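Local coordinates for aminoglycoside N(6')acetyltransferase (PDB 3F5B), which probably transfers an acyl group, likely acetyl from acetyl-CoA, to an amine such as the 6' amine of aminoglycosides, at residues F76-T81 with D98-R103; F17-K22 with T65-Y70; D105-G110 with N138-H143. All blocks are in the same frame, centred on the assembly; numbering follows the deposited sequence.

Contact 1 of 3, residues F76-T81 with D98-R103. With CHX (cyclohexane), chain D.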
loop_
_atom_site.group_PDB
_atom_site.type_symbol
_atom_site.label_atom_id
_atom_site.label_comp_id
_atom_site.label_asym_id
_atom_site.label_seq_id
_atom_site.Cartn_x
_atom_site.Cartn_y
_atom_site.Cartn_z
ATOM N N PHE A 76 10.316 1.900 -8.163
ATOM C CA PHE A 76 9.267 1.366 -9.036
ATOM C C PHE A 76 7.859 1.430 -8.448
ATOM O O PHE A 76 6.894 1.210 -9.182
ATOM C CB PHE A 76 9.596 -0.078 -9.495
ATOM C CG PHE A 76 9.417 -1.126 -8.405
ATOM C CD1 PHE A 76 8.205 -1.763 -8.233
ATOM C CD2 PHE A 76 10.467 -1.453 -7.552
ATOM C CE1 PHE A 76 8.007 -2.730 -7.211
ATOM C CE2 PHE A 76 10.303 -2.413 -6.529
ATOM C CZ PHE A 76 9.068 -3.038 -6.345
ATOM N N ALA A 77 7.727 1.687 -7.134
ATOM C CA ALA A 77 6.398 1.755 -6.525
ATOM C C ALA A 77 6.328 2.816 -5.452
ATOM O O ALA A 77 7.352 3.210 -4.876
ATOM C CB ALA A 77 5.994 0.365 -5.913
ATOM N N TYR A 78 5.102 3.222 -5.149
ATOM C CA TYR A 78 4.823 4.250 -4.157
ATOM C C TYR A 78 3.739 3.679 -3.233
ATOM O O TYR A 78 2.733 3.139 -3.703
ATOM C CB TYR A 78 4.349 5.508 -4.869
ATOM C CG TYR A 78 3.711 6.623 -4.036
ATOM C CD1 TYR A 78 4.351 7.154 -2.918
ATOM C CD2 TYR A 78 2.488 7.201 -4.433
ATOM C CE1 TYR A 78 3.756 8.211 -2.160
ATOM C CE2 TYR A 78 1.900 8.272 -3.700
ATOM C CZ TYR A 78 2.541 8.757 -2.570
ATOM O OH TYR A 78 1.973 9.785 -1.844
ATOM N N LEU A 79 3.997 3.762 -1.929
ATOM C CA LEU A 79 3.115 3.177 -0.919
ATOM C C LEU A 79 2.837 4.229 0.143
ATOM O O LEU A 79 3.680 5.116 0.434
ATOM C CB LEU A 79 3.698 1.889 -0.298
ATOM C CG LEU A 79 4.327 0.824 -1.223
ATOM C CD1 LEU A 79 5.802 1.181 -1.574
ATOM C CD2 LEU A 79 4.281 -0.581 -0.607
ATOM N N ILE A 80 1.647 4.118 0.720
ATOM C CA ILE A 80 1.125 5.065 1.701
ATOM C C ILE A 80 0.522 4.246 2.848
ATOM O O ILE A 80 -0.317 3.372 2.607
ATOM C CB ILE A 80 0.024 5.969 1.101
ATOM C CG1 ILE A 80 0.519 6.678 -0.183
ATOM C CG2 ILE A 80 -0.473 7.033 2.176
ATOM C CD1 ILE A 80 -0.531 7.620 -0.847
ATOM N N THR A 81 0.993 4.481 4.076
ATOM C CA THR A 81 0.467 3.755 5.233
ATOM C C THR A 81 -0.045 4.715 6.312
ATOM O O THR A 81 0.494 5.800 6.495
ATOM C CB THR A 81 1.512 2.804 5.851
ATOM O OG1 THR A 81 2.641 3.555 6.305
ATOM C CG2 THR A 81 2.017 1.759 4.786
ATOM N N ASP A 98 -2.011 1.786 1.115
ATOM C CA ASP A 98 -2.321 2.120 -0.268
ATOM C C ASP A 98 -1.063 1.903 -1.054
ATOM O O ASP A 98 0.020 2.317 -0.606
ATOM C CB ASP A 98 -2.613 3.586 -0.394
ATOM C CG ASP A 98 -4.057 3.891 -0.345
ATOM O OD1 ASP A 98 -4.638 4.058 -1.451
ATOM O OD2 ASP A 98 -4.595 3.998 0.785
ATOM N N LEU A 99 -1.186 1.313 -2.240
ATOM C CA LEU A 99 0.010 1.113 -3.052
ATOM C C LEU A 99 -0.230 1.333 -4.535
ATOM O O LEU A 99 -1.345 1.101 -5.044
ATOM C CB LEU A 99 0.636 -0.256 -2.776
ATOM C CG LEU A 99 -0.163 -1.481 -3.190
ATOM C CD1 LEU A 99 0.367 -1.995 -4.530
ATOM C CD2 LEU A 99 -0.087 -2.607 -2.145
ATOM N N PHE A 100 0.840 1.743 -5.205
ATOM C CA PHE A 100 0.822 2.112 -6.592
ATOM C C PHE A 100 2.083 1.574 -7.243
ATOM O O PHE A 100 3.209 2.026 -6.929
ATOM C CB PHE A 100 0.764 3.648 -6.715
ATOM C CG PHE A 100 -0.361 4.274 -5.915
ATOM C CD1 PHE A 100 -1.642 4.409 -6.476
ATOM C CD2 PHE A 100 -0.148 4.716 -4.615
ATOM C CE1 PHE A 100 -2.698 4.960 -5.748
ATOM C CE2 PHE A 100 -1.204 5.279 -3.864
ATOM C CZ PHE A 100 -2.489 5.407 -4.453
ATOM N N ILE A 101 1.920 0.587 -8.125
ATOM C CA ILE A 101 3.056 0.114 -8.895
ATOM C C ILE A 101 3.152 1.030 -10.116
ATOM O O ILE A 101 2.331 0.938 -11.028
ATOM C CB ILE A 101 2.932 -1.381 -9.393
ATOM C CG1 ILE A 101 2.507 -2.343 -8.292
ATOM C CG2 ILE A 101 4.244 -1.829 -10.114
ATOM C CD1 ILE A 101 3.351 -2.326 -7.073
ATOM N N CYS A 102 4.181 1.863 -10.140
ATOM C CA CYS A 102 4.243 2.977 -11.060
ATOM C C CYS A 102 5.076 2.754 -12.312
ATOM O O CYS A 102 4.984 3.553 -13.244
ATOM C CB CYS A 102 4.757 4.206 -10.308
ATOM S SG CYS A 102 3.602 4.651 -8.962
ATOM N N ARG A 103 5.890 1.697 -12.324
ATOM C CA ARG A 103 6.617 1.298 -13.542
ATOM C C ARG A 103 5.872 0.143 -14.190
ATOM O O ARG A 103 5.595 -0.860 -13.523
ATOM C CB ARG A 103 8.049 0.848 -13.209
ATOM C CG ARG A 103 9.050 1.959 -12.937
ATOM C CD ARG A 103 10.457 1.355 -12.790
ATOM N NE ARG A 103 10.924 0.686 -14.023
ATOM C CZ ARG A 103 11.924 1.122 -14.777
ATOM N NH1 ARG A 103 12.568 2.228 -14.441
ATOM N NH2 ARG A 103 12.296 0.452 -15.857
HETATM C C1 CHX D . -5.793 1.977 -5.365
HETATM C C2 CHX D . -4.306 1.868 -5.015
HETATM C C3 CHX D . -4.097 1.614 -3.517
HETATM C C4 CHX D . -4.655 0.248 -3.099
HETATM C C5 CHX D . -5.889 -0.172 -3.920
HETATM C C6 CHX D . -6.664 1.005 -4.544
#

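Contact 2 of 3, residues F17-K22 with T65-Y70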
loop_
_atom_site.group_PDB
_atom_site.type_symbol
_atom_site.label_atom_id
_atom_site.label_comp_id
_atom_site.label_asym_id
_atom_site.label_seq_id
_atom_site.Cartn_x
_atom_site.Cartn_y
_atom_site.Cartn_z
ATOM N N PHE A 17 12.749 -0.792 0.855
ATOM C CA PHE A 17 11.690 0.210 1.065
ATOM C C PHE A 17 12.220 1.325 1.975
ATOM O O PHE A 17 12.924 1.052 2.966
ATOM C CB PHE A 17 10.429 -0.437 1.698
ATOM C CG PHE A 17 9.923 -1.642 0.941
ATOM C CD1 PHE A 17 9.012 -1.489 -0.089
ATOM C CD2 PHE A 17 10.378 -2.941 1.272
ATOM C CE1 PHE A 17 8.523 -2.643 -0.814
ATOM C CE2 PHE A 17 9.932 -4.089 0.551
ATOM C CZ PHE A 17 9.020 -3.942 -0.506
ATOM N N LYS A 18 11.890 2.562 1.637
ATOM C CA LYS A 18 12.279 3.702 2.466
ATOM C C LYS A 18 11.209 4.751 2.469
ATOM O O LYS A 18 10.481 4.894 1.510
ATOM C CB LYS A 18 13.627 4.355 2.059
ATOM C CG LYS A 18 14.282 3.949 0.748
ATOM C CD LYS A 18 15.223 2.722 0.929
ATOM C CE LYS A 18 16.760 3.049 1.200
ATOM N NZ LYS A 18 17.246 2.878 2.662
ATOM N N GLN A 19 11.158 5.521 3.549
ATOM C CA GLN A 19 10.323 6.684 3.580
ATOM C C GLN A 19 10.830 7.647 2.526
ATOM O O GLN A 19 12.028 7.753 2.268
ATOM C CB GLN A 19 10.290 7.305 4.970
ATOM C CG GLN A 19 9.490 6.418 5.915
ATOM C CD GLN A 19 9.582 6.791 7.378
ATOM O OE1 GLN A 19 10.048 7.868 7.738
ATOM N NE2 GLN A 19 9.146 5.854 8.255
HETATM N N MSE A 20 9.906 8.342 1.889
HETATM C CA MSE A 20 10.215 9.332 0.867
HETATM C C MSE A 20 11.060 10.473 1.405
HETATM O O MSE A 20 10.878 10.883 2.559
HETATM C CB MSE A 20 8.901 9.916 0.355
HETATM C CG MSE A 20 8.075 8.941 -0.443
HETATM SE SE MSE A 20 8.759 8.904 -2.249
HETATM C CE MSE A 20 8.375 10.761 -2.763
ATOM N N ASN A 21 11.941 11.000 0.561
ATOM C CA ASN A 21 12.605 12.272 0.829
ATOM C C ASN A 21 12.384 13.215 -0.345
ATOM O O ASN A 21 11.892 12.797 -1.410
ATOM C CB ASN A 21 14.093 12.105 1.198
ATOM C CG ASN A 21 14.936 11.556 0.064
ATOM O OD1 ASN A 21 14.923 12.080 -1.042
ATOM N ND2 ASN A 21 15.695 10.504 0.346
ATOM N N LYS A 22 12.693 14.493 -0.156
ATOM C CA LYS A 22 12.411 15.517 -1.165
ATOM C C LYS A 22 12.988 15.223 -2.530
ATOM O O LYS A 22 12.463 15.691 -3.524
ATOM C CB LYS A 22 12.919 16.897 -0.729
ATOM C CG LYS A 22 12.046 17.617 0.270
ATOM C CD LYS A 22 12.790 18.849 0.806
ATOM C CE LYS A 22 11.837 19.886 1.370
ATOM N NZ LYS A 22 10.846 20.321 0.328
ATOM N N THR A 65 2.200 7.985 6.263
ATOM C CA THR A 65 3.627 7.827 5.928
ATOM C C THR A 65 3.721 7.474 4.447
ATOM O O THR A 65 2.862 6.750 3.910
ATOM C CB THR A 65 4.267 6.702 6.768
ATOM O OG1 THR A 65 4.100 7.021 8.147
ATOM C CG2 THR A 65 5.732 6.584 6.521
ATOM N N HIS A 66 4.701 8.059 3.778
ATOM C CA HIS A 66 4.836 7.913 2.323
ATOM C C HIS A 66 6.157 7.194 2.045
ATOM O O HIS A 66 7.202 7.592 2.587
ATOM C CB HIS A 66 4.780 9.283 1.659
ATOM C CG HIS A 66 3.439 9.947 1.807
ATOM N ND1 HIS A 66 2.524 10.004 0.778
ATOM C CD2 HIS A 66 2.832 10.500 2.884
ATOM C CE1 HIS A 66 1.424 10.608 1.209
ATOM N NE2 HIS A 66 1.586 10.915 2.483
ATOM N N TRP A 67 6.078 6.140 1.238
ATOM C CA TRP A 67 7.183 5.224 0.995
ATOM C C TRP A 67 7.451 5.055 -0.494
ATOM O O TRP A 67 6.568 5.294 -1.359
ATOM C CB TRP A 67 6.874 3.806 1.533
ATOM C CG TRP A 67 6.458 3.703 2.950
ATOM C CD1 TRP A 67 5.196 3.889 3.459
ATOM C CD2 TRP A 67 7.289 3.355 4.049
ATOM N NE1 TRP A 67 5.193 3.647 4.832
ATOM C CE2 TRP A 67 6.469 3.325 5.211
ATOM C CE3 TRP A 67 8.659 3.047 4.174
ATOM C CZ2 TRP A 67 6.979 3.024 6.483
ATOM C CZ3 TRP A 67 9.152 2.719 5.437
ATOM C CH2 TRP A 67 8.316 2.707 6.573
ATOM N N ILE A 68 8.675 4.595 -0.777
ATOM C CA ILE A 68 9.103 4.248 -2.135
ATOM C C ILE A 68 9.750 2.847 -2.067
ATOM O O ILE A 68 10.493 2.549 -1.124
ATOM C CB ILE A 68 10.026 5.371 -2.757
ATOM C CG1 ILE A 68 10.429 5.082 -4.224
ATOM C CG2 ILE A 68 11.274 5.676 -1.906
ATOM C CD1 ILE A 68 10.883 6.399 -4.942
ATOM N N ALA A 69 9.451 2.001 -3.050
ATOM C CA ALA A 69 10.041 0.647 -3.146
ATOM C C ALA A 69 11.099 0.657 -4.220
ATOM O O ALA A 69 10.869 1.229 -5.305
ATOM C CB ALA A 69 8.961 -0.363 -3.513
ATOM N N TYR A 70 12.227 -0.012 -3.947
ATOM C CA TYR A 70 13.356 -0.093 -4.862
ATOM C C TYR A 70 13.639 -1.547 -5.240
ATOM O O TYR A 70 13.497 -2.436 -4.405
ATOM C CB TYR A 70 14.625 0.467 -4.200
ATOM C CG TYR A 70 14.703 1.964 -4.275
ATOM C CD1 TYR A 70 13.970 2.769 -3.391
ATOM C CD2 TYR A 70 15.472 2.578 -5.251
ATOM C CE1 TYR A 70 14.029 4.171 -3.475
ATOM C CE2 TYR A 70 15.538 3.963 -5.349
ATOM C CZ TYR A 70 14.814 4.746 -4.458
ATOM O OH TYR A 70 14.904 6.114 -4.582
#

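Contact 3 of 3, residues D105-G110 with N138-H143. With EDO (1,2-ethanediol), chain I.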
loop_
_atom_site.group_PDB
_atom_site.type_symbol
_atom_site.label_atom_id
_atom_site.label_comp_id
_atom_site.label_asym_id
_atom_site.label_seq_id
_atom_site.Cartn_x
_atom_site.Cartn_y
_atom_site.Cartn_z
ATOM N N ASP A 105 6.850 -2.122 -16.158
ATOM C CA ASP A 105 7.618 -3.364 -16.194
ATOM C C ASP A 105 7.630 -4.035 -14.828
ATOM O O ASP A 105 8.214 -5.114 -14.657
ATOM C CB ASP A 105 9.038 -3.138 -16.782
ATOM C CG ASP A 105 9.771 -1.914 -16.179
ATOM O OD1 ASP A 105 9.149 -1.045 -15.546
ATOM O OD2 ASP A 105 11.003 -1.810 -16.384
ATOM N N TYR A 106 6.925 -3.448 -13.860
ATOM C CA TYR A 106 6.884 -4.045 -12.521
ATOM C C TYR A 106 5.522 -4.541 -12.079
ATOM O O TYR A 106 5.340 -4.883 -10.918
ATOM C CB TYR A 106 7.485 -3.079 -11.475
ATOM C CG TYR A 106 9.001 -3.101 -11.498
ATOM C CD1 TYR A 106 9.716 -2.381 -12.450
ATOM C CD2 TYR A 106 9.715 -3.887 -10.581
ATOM C CE1 TYR A 106 11.126 -2.421 -12.483
ATOM C CE2 TYR A 106 11.111 -3.956 -10.614
ATOM C CZ TYR A 106 11.804 -3.214 -11.552
ATOM O OH TYR A 106 13.165 -3.270 -11.539
ATOM N N ILE A 107 4.573 -4.604 -13.009
ATOM C CA ILE A 107 3.151 -4.792 -12.679
ATOM C C ILE A 107 2.684 -6.260 -12.512
ATOM O O ILE A 107 1.510 -6.528 -12.170
ATOM C CB ILE A 107 2.309 -4.061 -13.757
ATOM C CG1 ILE A 107 1.407 -3.026 -13.117
ATOM C CG2 ILE A 107 1.689 -5.007 -14.807
ATOM C CD1 ILE A 107 2.015 -1.684 -13.190
ATOM N N GLY A 108 3.617 -7.187 -12.706
ATOM C CA GLY A 108 3.327 -8.614 -12.647
ATOM C C GLY A 108 2.603 -8.945 -11.358
ATOM O O GLY A 108 2.933 -8.414 -10.313
ATOM N N LYS A 109 1.625 -9.843 -11.431
ATOM C CA LYS A 109 0.850 -10.178 -10.242
ATOM C C LYS A 109 1.748 -10.843 -9.204
ATOM O O LYS A 109 1.700 -10.491 -8.029
ATOM C CB LYS A 109 -0.333 -11.079 -10.606
ATOM C CG LYS A 109 -1.373 -10.390 -11.487
ATOM C CD LYS A 109 -2.533 -11.342 -11.771
ATOM C CE LYS A 109 -2.579 -11.835 -13.188
ATOM N NZ LYS A 109 -1.269 -12.334 -13.670
ATOM N N GLY A 110 2.578 -11.790 -9.636
ATOM C CA GLY A 110 3.465 -12.500 -8.705
ATOM C C GLY A 110 4.485 -11.550 -8.081
ATOM O O GLY A 110 4.774 -11.626 -6.880
ATOM N N ASN A 138 -11.939 -2.330 -9.660
ATOM C CA ASN A 138 -10.514 -2.525 -9.902
ATOM C C ASN A 138 -10.222 -4.018 -9.728
ATOM O O ASN A 138 -9.647 -4.437 -8.729
ATOM C CB ASN A 138 -9.682 -1.641 -8.934
ATOM C CG ASN A 138 -8.194 -1.626 -9.247
ATOM O OD1 ASN A 138 -7.701 -2.378 -10.089
ATOM N ND2 ASN A 138 -7.470 -0.762 -8.554
ATOM N N GLU A 139 -10.687 -4.823 -10.690
ATOM C CA GLU A 139 -10.630 -6.277 -10.594
ATOM C C GLU A 139 -9.219 -6.856 -10.454
ATOM O O GLU A 139 -9.010 -7.833 -9.725
ATOM C CB GLU A 139 -11.396 -6.913 -11.778
ATOM C CG GLU A 139 -12.839 -6.369 -11.901
ATOM C CD GLU A 139 -13.691 -7.040 -12.980
ATOM O OE1 GLU A 139 -13.271 -8.044 -13.597
ATOM O OE2 GLU A 139 -14.814 -6.543 -13.209
ATOM N N ARG A 140 -8.238 -6.261 -11.126
ATOM C CA ARG A 140 -6.858 -6.751 -11.012
ATOM C C ARG A 140 -6.264 -6.579 -9.613
ATOM O O ARG A 140 -5.571 -7.477 -9.107
ATOM C CB ARG A 140 -5.955 -6.052 -12.014
ATOM C CG ARG A 140 -4.659 -6.800 -12.278
ATOM C CD ARG A 140 -3.842 -6.059 -13.323
ATOM N NE ARG A 140 -2.670 -6.818 -13.782
ATOM C CZ ARG A 140 -1.488 -6.789 -13.169
ATOM N NH1 ARG A 140 -0.463 -7.499 -13.654
ATOM N NH2 ARG A 140 -1.340 -6.034 -12.068
ATOM N N ALA A 141 -6.486 -5.406 -9.018
ATOM C CA ALA A 141 -6.027 -5.145 -7.646
ATOM C C ALA A 141 -6.652 -6.134 -6.654
ATOM O O ALA A 141 -5.949 -6.742 -5.841
ATOM C CB ALA A 141 -6.348 -3.698 -7.253
ATOM N N VAL A 142 -7.976 -6.332 -6.761
ATOM C CA VAL A 142 -8.689 -7.242 -5.868
ATOM C C VAL A 142 -8.047 -8.628 -5.976
ATOM O O VAL A 142 -7.823 -9.319 -4.969
ATOM C CB VAL A 142 -10.214 -7.323 -6.256
ATOM C CG1 VAL A 142 -10.917 -8.520 -5.622
ATOM C CG2 VAL A 142 -10.944 -6.007 -5.939
ATOM N N HIS A 143 -7.785 -9.036 -7.217
ATOM C CA HIS A 143 -7.189 -10.338 -7.501
ATOM C C HIS A 143 -5.773 -10.487 -6.906
ATOM O O HIS A 143 -5.449 -11.477 -6.232
ATOM C CB HIS A 143 -7.150 -10.582 -9.014
ATOM C CG HIS A 143 -6.531 -11.890 -9.377
ATOM N ND1 HIS A 143 -7.248 -13.066 -9.397
ATOM C CD2 HIS A 143 -5.253 -12.221 -9.676
ATOM C CE1 HIS A 143 -6.445 -14.061 -9.730
ATOM N NE2 HIS A 143 -5.231 -13.576 -9.901
HETATM C C1 EDO I . -2.929 -4.406 -8.685
HETATM O O1 EDO I . -3.018 -4.374 -10.127
HETATM C C2 EDO I . -1.907 -3.387 -8.186
HETATM O O2 EDO I . -2.419 -2.608 -7.088
#

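Contact 1 of 3, residues F76-T81 with D98-R103
D98 opens the pairing with I80: its N donates to I80 O and its O accepts from I80 N, both at 2.8 Å, in an antiparallel hydrogen-bonded pair. Its CB packs on I80 CB, and OD1 lies 3.2 Å from C3 of the bound cyclohexane. L99 faces L79 in a non-hydrogen-bonded pair, the two side chains crossing at L99 CB and L79 CG (4.1 Å). With its CG between backbone N and carbonyl carbon (chi1 66°), L99 then leads away from the neighbouring strand. F100 exchanges two backbone bonds with Y78. The rings lie side by side with planes 24° apart but barely overlap, meeting at their CD2 atoms (3.6 Å). I80 CD1 reaches the F100 ring at its edge, and cyclohexane C3 lies over the rim of one face. I101 returns to the A77 and L79 side, its CD1 3.9 Å from A77 CB. Past the strand, C102 N bonds to F76 O at 3.0 Å; R103 N adds a weak bond to that oxygen. The I80-D98 and Y78-F100 backbones satisfy each other, while F100 offers cyclohexane an apolar surface beside the L99 carbonyl and D98 carboxylate oxygens, consistent with strand 94-101 bordering the GNAT acyl-CoA cleft.

Contact 2 of 3, residues F17-K22 with T65-Y70
Running antiparallel at 148°, strand 17-19 pairs with strand 65-70 through F17-A69, K18-I68 and Q19-W67, with K18 and I68 exchanging both backbone bonds (K18 N to I68 O 3.1 Å, I68 N to K18 O 2.9 Å). One residue past the strand, M20 N continues the ladder to H66 O at 2.9 Å. F17 and A69 share one side, K18 and I68 the other, while Q19 and W67 diverge. F17 lays CD1 and CE1 of its ring against the methyl of A69, each 3.6 Å from A69 CB. CG of Q19 stands anti to the carbonyl carbon (chi1 -72°), which lays it over the six-membered ring of W67, 3.8 Å from the centroid, a CH-pi contact. The Q19 amide plane is turned 79° from the indole, and T65 CG2 lies over the rim of the same indole face, touching Q19 CG at 3.8 Å, so the two aliphatic groups share that face. Selenomethionine M20 turns to the I68 side; in the conformer described, its SE crosses I68 at CB. On the F17 and W67 side, helix 109-123 covers the pair, and F119 meets both rings edge-to-face. M20 and H66 instead pack on helix 43-57, where D52 bonds to H66 NE2, with helix 25-31 meeting M20 and I68 on that same side, while strand 74-84 flanks strand 65-71 on the side away from strand 15-19.

Contact 3 of 3, residues D105-G110 with N138-H143
R140 reaches I107 because its CG lies anti to the backbone N (chi1 -161°) and the chain stays extended as far as NE, carrying the guanidinium from the first turn of helix 139-148 across to the loop before helix 109-123. K109 points its CB toward R140 and H143 and runs straight to CD (chi2 -178°), which puts CG and CD at the contact; the turn at chi3 affects only CE and the ammonium beyond. The guanidinium grips a single atom end-on, with R140 NH1 2.7 Å and NH2 2.9 Å from I107 O. This oxygen lies close to the guanidinium plane, at its edge. The two donors use it differently: NH2 comes in the plane of the carbonyl, whereas NH1 stands 49° above that plane. CG2 of I107 also packs 3.5 Å from R140 NH1. K109 CG lies over one guanidinium face, toward its rim, 3.7 Å from R140 NH1, and the next carbon, K109 CD, touches H143 CD2 at 3.5 Å. NH2 has a further partner, O1 of a bound 1,2-ethanediol, probably a crystallisation component. At the start of the turn carrying R140, N138 is the N-cap, its OD1 accepting a weak bond from A141 N. Two donors on one carbonyl clamp the loop just ahead of G108, the N-cap of helix 109-123. The G-K-G sequence here resembles the GNAT loop whose backbone amides bind the pyrophosphate of coenzyme A, so the clamp, with basic K109 beside it, probably lies next to the phosphate site.

The contacts follow one another along the chain: contact 2 closes before contact 1 opens, and contact 3 comes last. Contacts 1 and 2, their centres about 9 Å apart, are successive steps across one mixed sheet, joined where strand 65-71 pairs with strand 74-84; Y78 OH probably bonds to H66 ND1 across that seam. Contact 3 lies outside the sheet, about 12 Å from contact 1 and 21 Å from contact 2 between centres. The chain leaving strand 94-101 runs directly into its loop, and Y106 stacks on F76. Together they trace the GNAT plan from edge strand 15-19, through the central strands, to the probable cofactor-binding helix start.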